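Local coordinates for protein dihydrofolate reductase (Moritella profunda, PDB 2ZZA) that probably catalyses the NADPH-dependent reduction of 7,8-dihydrofolate to tetrahydrofolate, which feeds glycine, purine and DNA-precursor synthesis, at residues V1-I6 with L93-G98; L59-S64 with V85-V90. One frame throughout, in Å; residues are numbered along the deposited sequence.

Contact 1 of 2, residues V1-I6 with L93-G98; sequences VIVSMI and LMIIGG. Unlike the reference sequence in segment 1-6: Val1 (reference Met). With NAP (NADP nicotinamide-adenine-dinucleotide phosphate), chain C.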
loop_
_atom_site.group_PDB
_atom_site.type_symbol
_atom_site.label_atom_id
_atom_site.label_comp_id
_atom_site.label_asym_id
_atom_site.label_seq_id
_atom_site.Cartn_x
_atom_site.Cartn_y
_atom_site.Cartn_z
ATOM N N VAL A 1 -0.937 12.121 -13.609
ATOM C CA VAL A 1 -0.559 11.714 -12.227
ATOM C C VAL A 1 0.199 10.392 -12.226
ATOM O O VAL A 1 -0.146 9.464 -12.958
ATOM C CB VAL A 1 -1.808 11.547 -11.330
ATOM C CG1 VAL A 1 -2.685 10.424 -11.867
ATOM C CG2 VAL A 1 -1.389 11.247 -9.897
ATOM N N ILE A 2 1.236 10.313 -11.399
ATOM C CA ILE A 2 2.033 9.100 -11.280
ATOM C C ILE A 2 1.278 8.096 -10.416
ATOM O O ILE A 2 0.788 8.434 -9.337
ATOM C CB ILE A 2 3.398 9.401 -10.630
ATOM C CG1 ILE A 2 4.242 10.238 -11.591
ATOM C CG2 ILE A 2 4.110 8.103 -10.259
ATOM C CD1 ILE A 2 5.492 10.810 -10.968
ATOM N N VAL A 3 1.169 6.863 -10.896
ATOM C CA VAL A 3 0.473 5.833 -10.140
ATOM C C VAL A 3 1.489 4.961 -9.414
ATOM O O VAL A 3 2.205 4.173 -10.031
ATOM C CB VAL A 3 -0.406 4.958 -11.060
ATOM C CG1 VAL A 3 -1.017 3.813 -10.266
ATOM C CG2 VAL A 3 -1.506 5.813 -11.683
ATOM N N SER A 4 1.547 5.122 -8.097
ATOM C CA SER A 4 2.477 4.368 -7.270
ATOM C C SER A 4 1.720 3.452 -6.337
ATOM O O SER A 4 0.587 3.740 -5.963
ATOM C CB SER A 4 3.335 5.318 -6.431
ATOM O OG SER A 4 3.978 6.279 -7.242
ATOM N N MET A 5 2.347 2.339 -5.971
ATOM C CA MET A 5 1.735 1.401 -5.048
ATOM C C MET A 5 2.757 1.149 -3.958
ATOM O O MET A 5 3.942 0.957 -4.240
ATOM C CB MET A 5 1.368 0.084 -5.746
ATOM C CG MET A 5 0.557 0.260 -7.025
ATOM S SD MET A 5 -0.490 -1.148 -7.443
ATOM C CE MET A 5 0.705 -2.483 -7.564
ATOM N N ILE A 6 2.298 1.162 -2.711
ATOM C CA ILE A 6 3.175 0.937 -1.576
ATOM C C ILE A 6 2.671 -0.228 -0.733
ATOM O O ILE A 6 1.479 -0.321 -0.427
ATOM C CB ILE A 6 3.307 2.228 -0.718
ATOM C CG1 ILE A 6 4.147 1.946 0.534
ATOM C CG2 ILE A 6 1.924 2.780 -0.368
ATOM C CD1 ILE A 6 4.683 3.223 1.212
ATOM N N LEU A 93 -0.104 9.688 -6.869
ATOM C CA LEU A 93 -1.194 9.036 -6.166
ATOM C C LEU A 93 -0.633 7.744 -5.563
ATOM O O LEU A 93 0.145 7.044 -6.212
ATOM C CB LEU A 93 -2.302 8.775 -7.190
ATOM C CG LEU A 93 -3.355 7.681 -7.152
ATOM C CD1 LEU A 93 -4.429 8.049 -8.163
ATOM C CD2 LEU A 93 -2.750 6.326 -7.491
ATOM N N MET A 94 -1.006 7.433 -4.324
ATOM C CA MET A 94 -0.492 6.231 -3.669
ATOM C C MET A 94 -1.540 5.147 -3.438
ATOM O O MET A 94 -2.456 5.333 -2.633
ATOM C CB MET A 94 0.135 6.578 -2.308
ATOM C CG MET A 94 1.271 7.593 -2.341
ATOM S SD MET A 94 2.780 7.000 -3.131
ATOM C CE MET A 94 3.510 6.072 -1.819
ATOM N N ILE A 95 -1.397 4.022 -4.133
ATOM C CA ILE A 95 -2.304 2.880 -3.955
ATOM C C ILE A 95 -1.731 2.154 -2.736
ATOM O O ILE A 95 -0.639 1.591 -2.814
ATOM C CB ILE A 95 -2.257 1.915 -5.166
ATOM C CG1 ILE A 95 -2.775 2.618 -6.425
ATOM C CG2 ILE A 95 -3.087 0.668 -4.865
ATOM C CD1 ILE A 95 -4.182 3.083 -6.315
ATOM N N ILE A 96 -2.441 2.143 -1.673
ATOM C CA ILE A 96 -2.065 1.517 -0.458
ATOM C C ILE A 96 -2.645 0.132 -0.145
ATOM O O ILE A 96 -2.535 -0.346 0.867
ATOM C CB ILE A 96 -2.215 2.359 0.682
ATOM C CG1 ILE A 96 -3.654 2.496 1.009
ATOM C CG2 ILE A 96 -1.460 3.612 0.644
ATOM C CD1 ILE A 96 -3.930 2.860 2.083
ATOM N N GLY A 97 -3.217 -0.435 -1.155
ATOM C CA GLY A 97 -3.816 -1.733 -1.217
ATOM C C GLY A 97 -5.295 -1.934 -0.766
ATOM O O GLY A 97 -5.903 -1.163 -0.488
ATOM N N GLY A 98 -5.808 -3.080 -0.807
ATOM C CA GLY A 98 -5.200 -4.305 -0.455
ATOM C C GLY A 98 -4.884 -5.215 -1.601
ATOM O O GLY A 98 -4.621 -4.745 -2.548
HETATM P PA NAP C . -9.008 -4.891 -0.261
HETATM O O1A NAP C . -8.294 -4.983 -1.554
HETATM O O2A NAP C . -8.358 -3.802 0.731
HETATM O O5B NAP C . -10.538 -4.436 -0.448
HETATM C C5B NAP C . -11.408 -5.210 -1.275
HETATM C C4B NAP C . -12.737 -4.482 -1.481
HETATM O O4B NAP C . -12.549 -3.207 -2.116
HETATM C C3B NAP C . -13.657 -5.252 -2.428
HETATM O O3B NAP C . -14.302 -6.298 -1.697
HETATM C C2B NAP C . -14.651 -4.125 -2.703
HETATM O O2B NAP C . -15.404 -3.848 -1.520
HETATM C C1B NAP C . -13.692 -2.960 -2.955
HETATM N N9A NAP C . -13.236 -2.953 -4.363
HETATM C C8A NAP C . -12.250 -3.682 -4.883
HETATM N N7A NAP C . -12.100 -3.372 -6.168
HETATM C C5A NAP C . -12.996 -2.438 -6.472
HETATM C C6A NAP C . -13.304 -1.726 -7.624
HETATM N N6A NAP C . -12.623 -1.930 -8.748
HETATM N N1A NAP C . -14.289 -0.818 -7.581
HETATM C C2A NAP C . -14.963 -0.594 -6.467
HETATM N N3A NAP C . -14.696 -1.253 -5.353
HETATM C C4A NAP C . -13.725 -2.174 -5.322
HETATM O O3 NAP C . -9.082 -6.272 0.570
HETATM P PN NAP C . -7.950 -7.421 0.544
HETATM O O1N NAP C . -8.702 -8.403 1.355
HETATM O O2N NAP C . -7.748 -7.511 -0.920
HETATM O O5D NAP C . -6.890 -6.479 1.307
HETATM C C5D NAP C . -6.895 -6.385 2.735
HETATM C C4D NAP C . -5.873 -7.334 3.364
HETATM O O4D NAP C . -4.579 -6.906 2.895
HETATM C C3D NAP C . -5.849 -7.152 4.884
HETATM O O3D NAP C . -5.270 -8.284 5.537
HETATM C C2D NAP C . -4.920 -5.949 5.021
HETATM O O2D NAP C . -4.332 -5.914 6.324
HETATM C C1D NAP C . -3.850 -6.360 4.008
HETATM N N1N NAP C . -2.978 -5.239 3.596
HETATM C C2N NAP C . -1.590 -5.332 3.761
HETATM C C3N NAP C . -0.769 -4.317 3.284
HETATM C C7N NAP C . 0.751 -4.424 3.433
HETATM O O7N NAP C . 1.499 -3.672 2.811
HETATM N N7N NAP C . 1.177 -5.385 4.249
HETATM C C4N NAP C . -1.327 -3.213 2.650
HETATM C C5N NAP C . -2.705 -3.108 2.493
HETATM C C6N NAP C . -3.533 -4.118 2.966
HETATM P P2B NAP C . -16.998 -3.665 -1.621
HETATM O O1X NAP C . -17.519 -2.740 -0.589
HETATM O O2X NAP C . -17.314 -3.165 -3.117
HETATM O O3X NAP C . -17.599 -5.153 -1.485
#
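Met5 and Ile95 sit side by side at the tight end of two neighbouring parallel strands, where their CA atoms come within 4.4 Å. Four backbone hydrogen bonds fix the register: Leu93 N to Ile2 O, Ser4 N to Leu93 O, Ile95 N to Ser4 O and Ile6 N to Ile95 O. The third is the shortest, 2.7 Å between Ile95 N and Ser4 O, and almost straight at 177°. On the face carrying Val3, Met5, Leu93 and Ile95, Met5 CG rests 3.8 Å from Ile95 CB. On the other face Met94 is bent at chi2 and chi3 (-68° and -81°), which folds its thioether back over the first strand: SD lies 3.7 Å from Ser4 CB, and CE reaches Ile6 CG2. That same Ile6 methyl also touches Ile96 CG2, at 3.6 Å. Ser4 OG looks elsewhere and bonds to the carboxylate of Glu92. The N-terminal end is more open to solvent, with CA atoms of Val3 and Leu93 5.4 Å apart. There exposed Val1, whose place the reference sequence gives to Met, lays CG2 against Leu93 CB, while Val3 CG1 and Leu93 CD2 are 4.1 Å apart. A cis peptide joins Gly97 to Gly98, and Gly98 N, at the N-cap of helix 99-105, gives a weak bond to O1A of the NADP pyrophosphate. Ile96 O approaches C5N of the nicotinamide ring to 3.2 Å, and Ile6 touches folate. A parallel pair of central strands, the second running into a cis Gly-Gly peptide against the cofactor, is characteristic of the dihydrofolate reductase active site.

Contact 2 of 2, residues L59-S64 with V85-V90; sequences LNIVLS and VAAGDV. With NAP (NADP nicotinamide-adenine-dinucleotide phosphate), chain C.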
loop_
_atom_site.group_PDB
_atom_site.type_symbol
_atom_site.label_atom_id
_atom_site.label_comp_id
_atom_site.label_asym_id
_atom_site.label_seq_id
_atom_site.Cartn_x
_atom_site.Cartn_y
_atom_site.Cartn_z
ATOM N N LEU A 59 -5.395 12.584 1.843
ATOM C CA LEU A 59 -6.748 12.518 1.303
ATOM C C LEU A 59 -7.028 11.014 1.240
ATOM O O LEU A 59 -6.401 10.307 0.452
ATOM C CB LEU A 59 -6.790 13.099 -0.113
ATOM C CG LEU A 59 -8.127 13.639 -0.634
ATOM C CD1 LEU A 59 -8.122 13.585 -2.154
ATOM C CD2 LEU A 59 -9.289 12.836 -0.081
ATOM N N ASN A 60 -7.938 10.525 2.079
ATOM C CA ASN A 60 -8.262 9.096 2.111
ATOM C C ASN A 60 -9.362 8.748 1.122
ATOM O O ASN A 60 -10.501 9.183 1.276
ATOM C CB ASN A 60 -8.704 8.674 3.516
ATOM C CG ASN A 60 -7.577 8.741 4.533
ATOM O OD1 ASN A 60 -6.972 9.797 4.749
ATOM N ND2 ASN A 60 -7.296 7.615 5.169
ATOM N N ILE A 61 -9.014 7.956 0.113
ATOM C CA ILE A 61 -9.962 7.536 -0.914
ATOM C C ILE A 61 -10.167 6.030 -0.790
ATOM O O ILE A 61 -9.217 5.265 -0.916
ATOM C CB ILE A 61 -9.427 7.871 -2.324
ATOM C CG1 ILE A 61 -9.292 9.387 -2.470
ATOM C CG2 ILE A 61 -10.363 7.303 -3.390
ATOM C CD1 ILE A 61 -8.521 9.824 -3.702
ATOM N N VAL A 62 -11.409 5.622 -0.544
ATOM C CA VAL A 62 -11.756 4.219 -0.365
ATOM C C VAL A 62 -12.648 3.688 -1.485
ATOM O O VAL A 62 -13.639 4.317 -1.862
ATOM C CB VAL A 62 -12.475 4.011 0.989
ATOM C CG1 VAL A 62 -12.819 2.543 1.188
ATOM C CG2 VAL A 62 -11.592 4.529 2.120
ATOM N N LEU A 63 -12.294 2.516 -1.999
ATOM C CA LEU A 63 -13.041 1.894 -3.081
ATOM C C LEU A 63 -14.070 0.898 -2.583
ATOM O O LEU A 63 -13.753 -0.031 -1.844
ATOM C CB LEU A 63 -12.083 1.189 -4.042
ATOM C CG LEU A 63 -11.312 2.067 -5.024
ATOM C CD1 LEU A 63 -10.002 1.391 -5.357
ATOM C CD2 LEU A 63 -12.139 2.300 -6.277
ATOM N N SER A 64 -15.312 1.108 -2.994
ATOM C CA SER A 64 -16.397 0.220 -2.618
ATOM C C SER A 64 -17.552 0.397 -3.579
ATOM O O SER A 64 -17.883 1.517 -3.957
ATOM C CB SER A 64 -16.872 0.517 -1.201
ATOM O OG SER A 64 -18.013 -0.255 -0.896
ATOM N N VAL A 85 -9.737 10.463 -10.421
ATOM C CA VAL A 85 -10.340 11.785 -10.511
ATOM C C VAL A 85 -10.369 12.397 -9.116
ATOM O O VAL A 85 -9.960 13.541 -8.915
ATOM C CB VAL A 85 -11.788 11.707 -11.066
ATOM C CG1 VAL A 85 -12.437 13.082 -11.045
ATOM C CG2 VAL A 85 -11.771 11.161 -12.483
ATOM N N ALA A 86 -10.843 11.623 -8.145
ATOM C CA ALA A 86 -10.919 12.100 -6.771
ATOM C C ALA A 86 -9.558 12.564 -6.247
ATOM O O ALA A 86 -9.483 13.514 -5.467
ATOM C CB ALA A 86 -11.478 11.005 -5.871
ATOM N N ALA A 87 -8.489 11.893 -6.671
ATOM C CA ALA A 87 -7.140 12.241 -6.228
ATOM C C ALA A 87 -6.822 13.701 -6.544
ATOM O O ALA A 87 -6.042 14.348 -5.840
ATOM C CB ALA A 87 -6.115 11.325 -6.890
ATOM N N GLY A 88 -7.418 14.209 -7.619
ATOM C CA GLY A 88 -7.209 15.594 -7.994
ATOM C C GLY A 88 -5.991 15.883 -8.844
ATOM O O GLY A 88 -5.340 14.979 -9.371
ATOM N N ASP A 89 -5.688 17.171 -8.972
ATOM C CA ASP A 89 -4.558 17.626 -9.763
ATOM C C ASP A 89 -3.271 17.525 -8.948
ATOM O O ASP A 89 -2.651 18.534 -8.609
ATOM C CB ASP A 89 -4.799 19.070 -10.218
ATOM C CG ASP A 89 -3.730 19.568 -11.169
ATOM O OD1 ASP A 89 -3.375 18.825 -12.110
ATOM O OD2 ASP A 89 -3.254 20.709 -10.980
ATOM N N VAL A 90 -2.888 16.293 -8.629
ATOM C CA VAL A 90 -1.683 16.035 -7.863
ATOM C C VAL A 90 -0.614 15.394 -8.737
ATOM O O VAL A 90 -0.878 14.919 -9.842
ATOM C CB VAL A 90 -1.957 15.114 -6.651
ATOM C CG1 VAL A 90 -2.900 15.806 -5.676
ATOM C CG2 VAL A 90 -2.534 13.790 -7.117
HETATM P PA NAP C . -9.008 -4.891 -0.261
HETATM O O1A NAP C . -8.294 -4.983 -1.554
HETATM O O2A NAP C . -8.358 -3.802 0.731
HETATM O O5B NAP C . -10.538 -4.436 -0.448
HETATM C C5B NAP C . -11.408 -5.210 -1.275
HETATM C C4B NAP C . -12.737 -4.482 -1.481
HETATM O O4B NAP C . -12.549 -3.207 -2.116
HETATM C C3B NAP C . -13.657 -5.252 -2.428
HETATM O O3B NAP C . -14.302 -6.298 -1.697
HETATM C C2B NAP C . -14.651 -4.125 -2.703
HETATM O O2B NAP C . -15.404 -3.848 -1.520
HETATM C C1B NAP C . -13.692 -2.960 -2.955
HETATM N N9A NAP C . -13.236 -2.953 -4.363
HETATM C C8A NAP C . -12.250 -3.682 -4.883
HETATM N N7A NAP C . -12.100 -3.372 -6.168
HETATM C C5A NAP C . -12.996 -2.438 -6.472
HETATM C C6A NAP C . -13.304 -1.726 -7.624
HETATM N N6A NAP C . -12.623 -1.930 -8.748
HETATM N N1A NAP C . -14.289 -0.818 -7.581
HETATM C C2A NAP C . -14.963 -0.594 -6.467
HETATM N N3A NAP C . -14.696 -1.253 -5.353
HETATM C C4A NAP C . -13.725 -2.174 -5.322
HETATM O O3 NAP C . -9.082 -6.272 0.570
HETATM P PN NAP C . -7.950 -7.421 0.544
HETATM O O1N NAP C . -8.702 -8.403 1.355
HETATM O O2N NAP C . -7.748 -7.511 -0.920
HETATM O O5D NAP C . -6.890 -6.479 1.307
HETATM C C5D NAP C . -6.895 -6.385 2.735
HETATM C C4D NAP C . -5.873 -7.334 3.364
HETATM O O4D NAP C . -4.579 -6.906 2.895
HETATM C C3D NAP C . -5.849 -7.152 4.884
HETATM O O3D NAP C . -5.270 -8.284 5.537
HETATM C C2D NAP C . -4.920 -5.949 5.021
HETATM O O2D NAP C . -4.332 -5.914 6.324
HETATM C C1D NAP C . -3.850 -6.360 4.008
HETATM N N1N NAP C . -2.978 -5.239 3.596
HETATM C C2N NAP C . -1.590 -5.332 3.761
HETATM C C3N NAP C . -0.769 -4.317 3.284
HETATM C C7N NAP C . 0.751 -4.424 3.433
HETATM O O7N NAP C . 1.499 -3.672 2.811
HETATM N N7N NAP C . 1.177 -5.385 4.249
HETATM C C4N NAP C . -1.327 -3.213 2.650
HETATM C C5N NAP C . -2.705 -3.108 2.493
HETATM C C6N NAP C . -3.533 -4.118 2.966
HETATM P P2B NAP C . -16.998 -3.665 -1.621
HETATM O O1X NAP C . -17.519 -2.740 -0.589
HETATM O O2X NAP C . -17.314 -3.165 -3.117
HETATM O O3X NAP C . -17.599 -5.153 -1.485
#
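Ile61 and Leu59, both on strand 59-63, meet the last turn of helix 80-87 through their terminal methyls. The apolar part belongs to Ile61: its CD1 lies 3.9 Å from Ala86 CB and more loosely, at 4.3 Å, from Ala87 CB. With CG1 anti to the carbonyl carbon (chi1 -63°) and chi2 extended at 168°, that methyl is carried out to the helix. Methyl-to-backbone contacts make up the rest, Ile61 CD1 standing 3.6 Å from Ala87 N and Leu59 CD1 equally far from Ala86 O. The CB of Ala86 points toward the strand, and the helix end packs against one side of the parallel part of the sheet, as in the alpha/beta dihydrofolate reductase fold; Val77 of the edge strand touches both Ile61 and Ala86. The two segments bury just 136 Å² between them, both sides summed, and Gly88 is the first residue beyond the helix. Cofactor contacts lie at the other end of the strand: Leu63 CD2 comes within 4.0 Å of adenine N1A, and Ser64 OG donates a 2.6 Å hydrogen bond to O1X of the 2'-phosphate of NADP.

In the fold
From the N terminus the chain first lays down strand 2-9 and then, through strand 40-44, reaches strand 59-63. Strand 75-77 and helix 80-87 follow, and the helix end returns to strand 59-63, closing the short loop of contact 2. A turn then delivers the chain to strand 92-95, which slots in beside strand 2-9 and closes contact 1, so contact 2 is nested within the longer loop. The two touch directly: Leu93 CD1 lies 3.9 Å from Ala87 CB. Contact 1 joins central strands, contact 2 a flanking helix to the strand next to the edge strand of the same sheet, and both reach NADP, at its pyrophosphate and nicotinamide and at its adenosine 2'-phosphate end respectively.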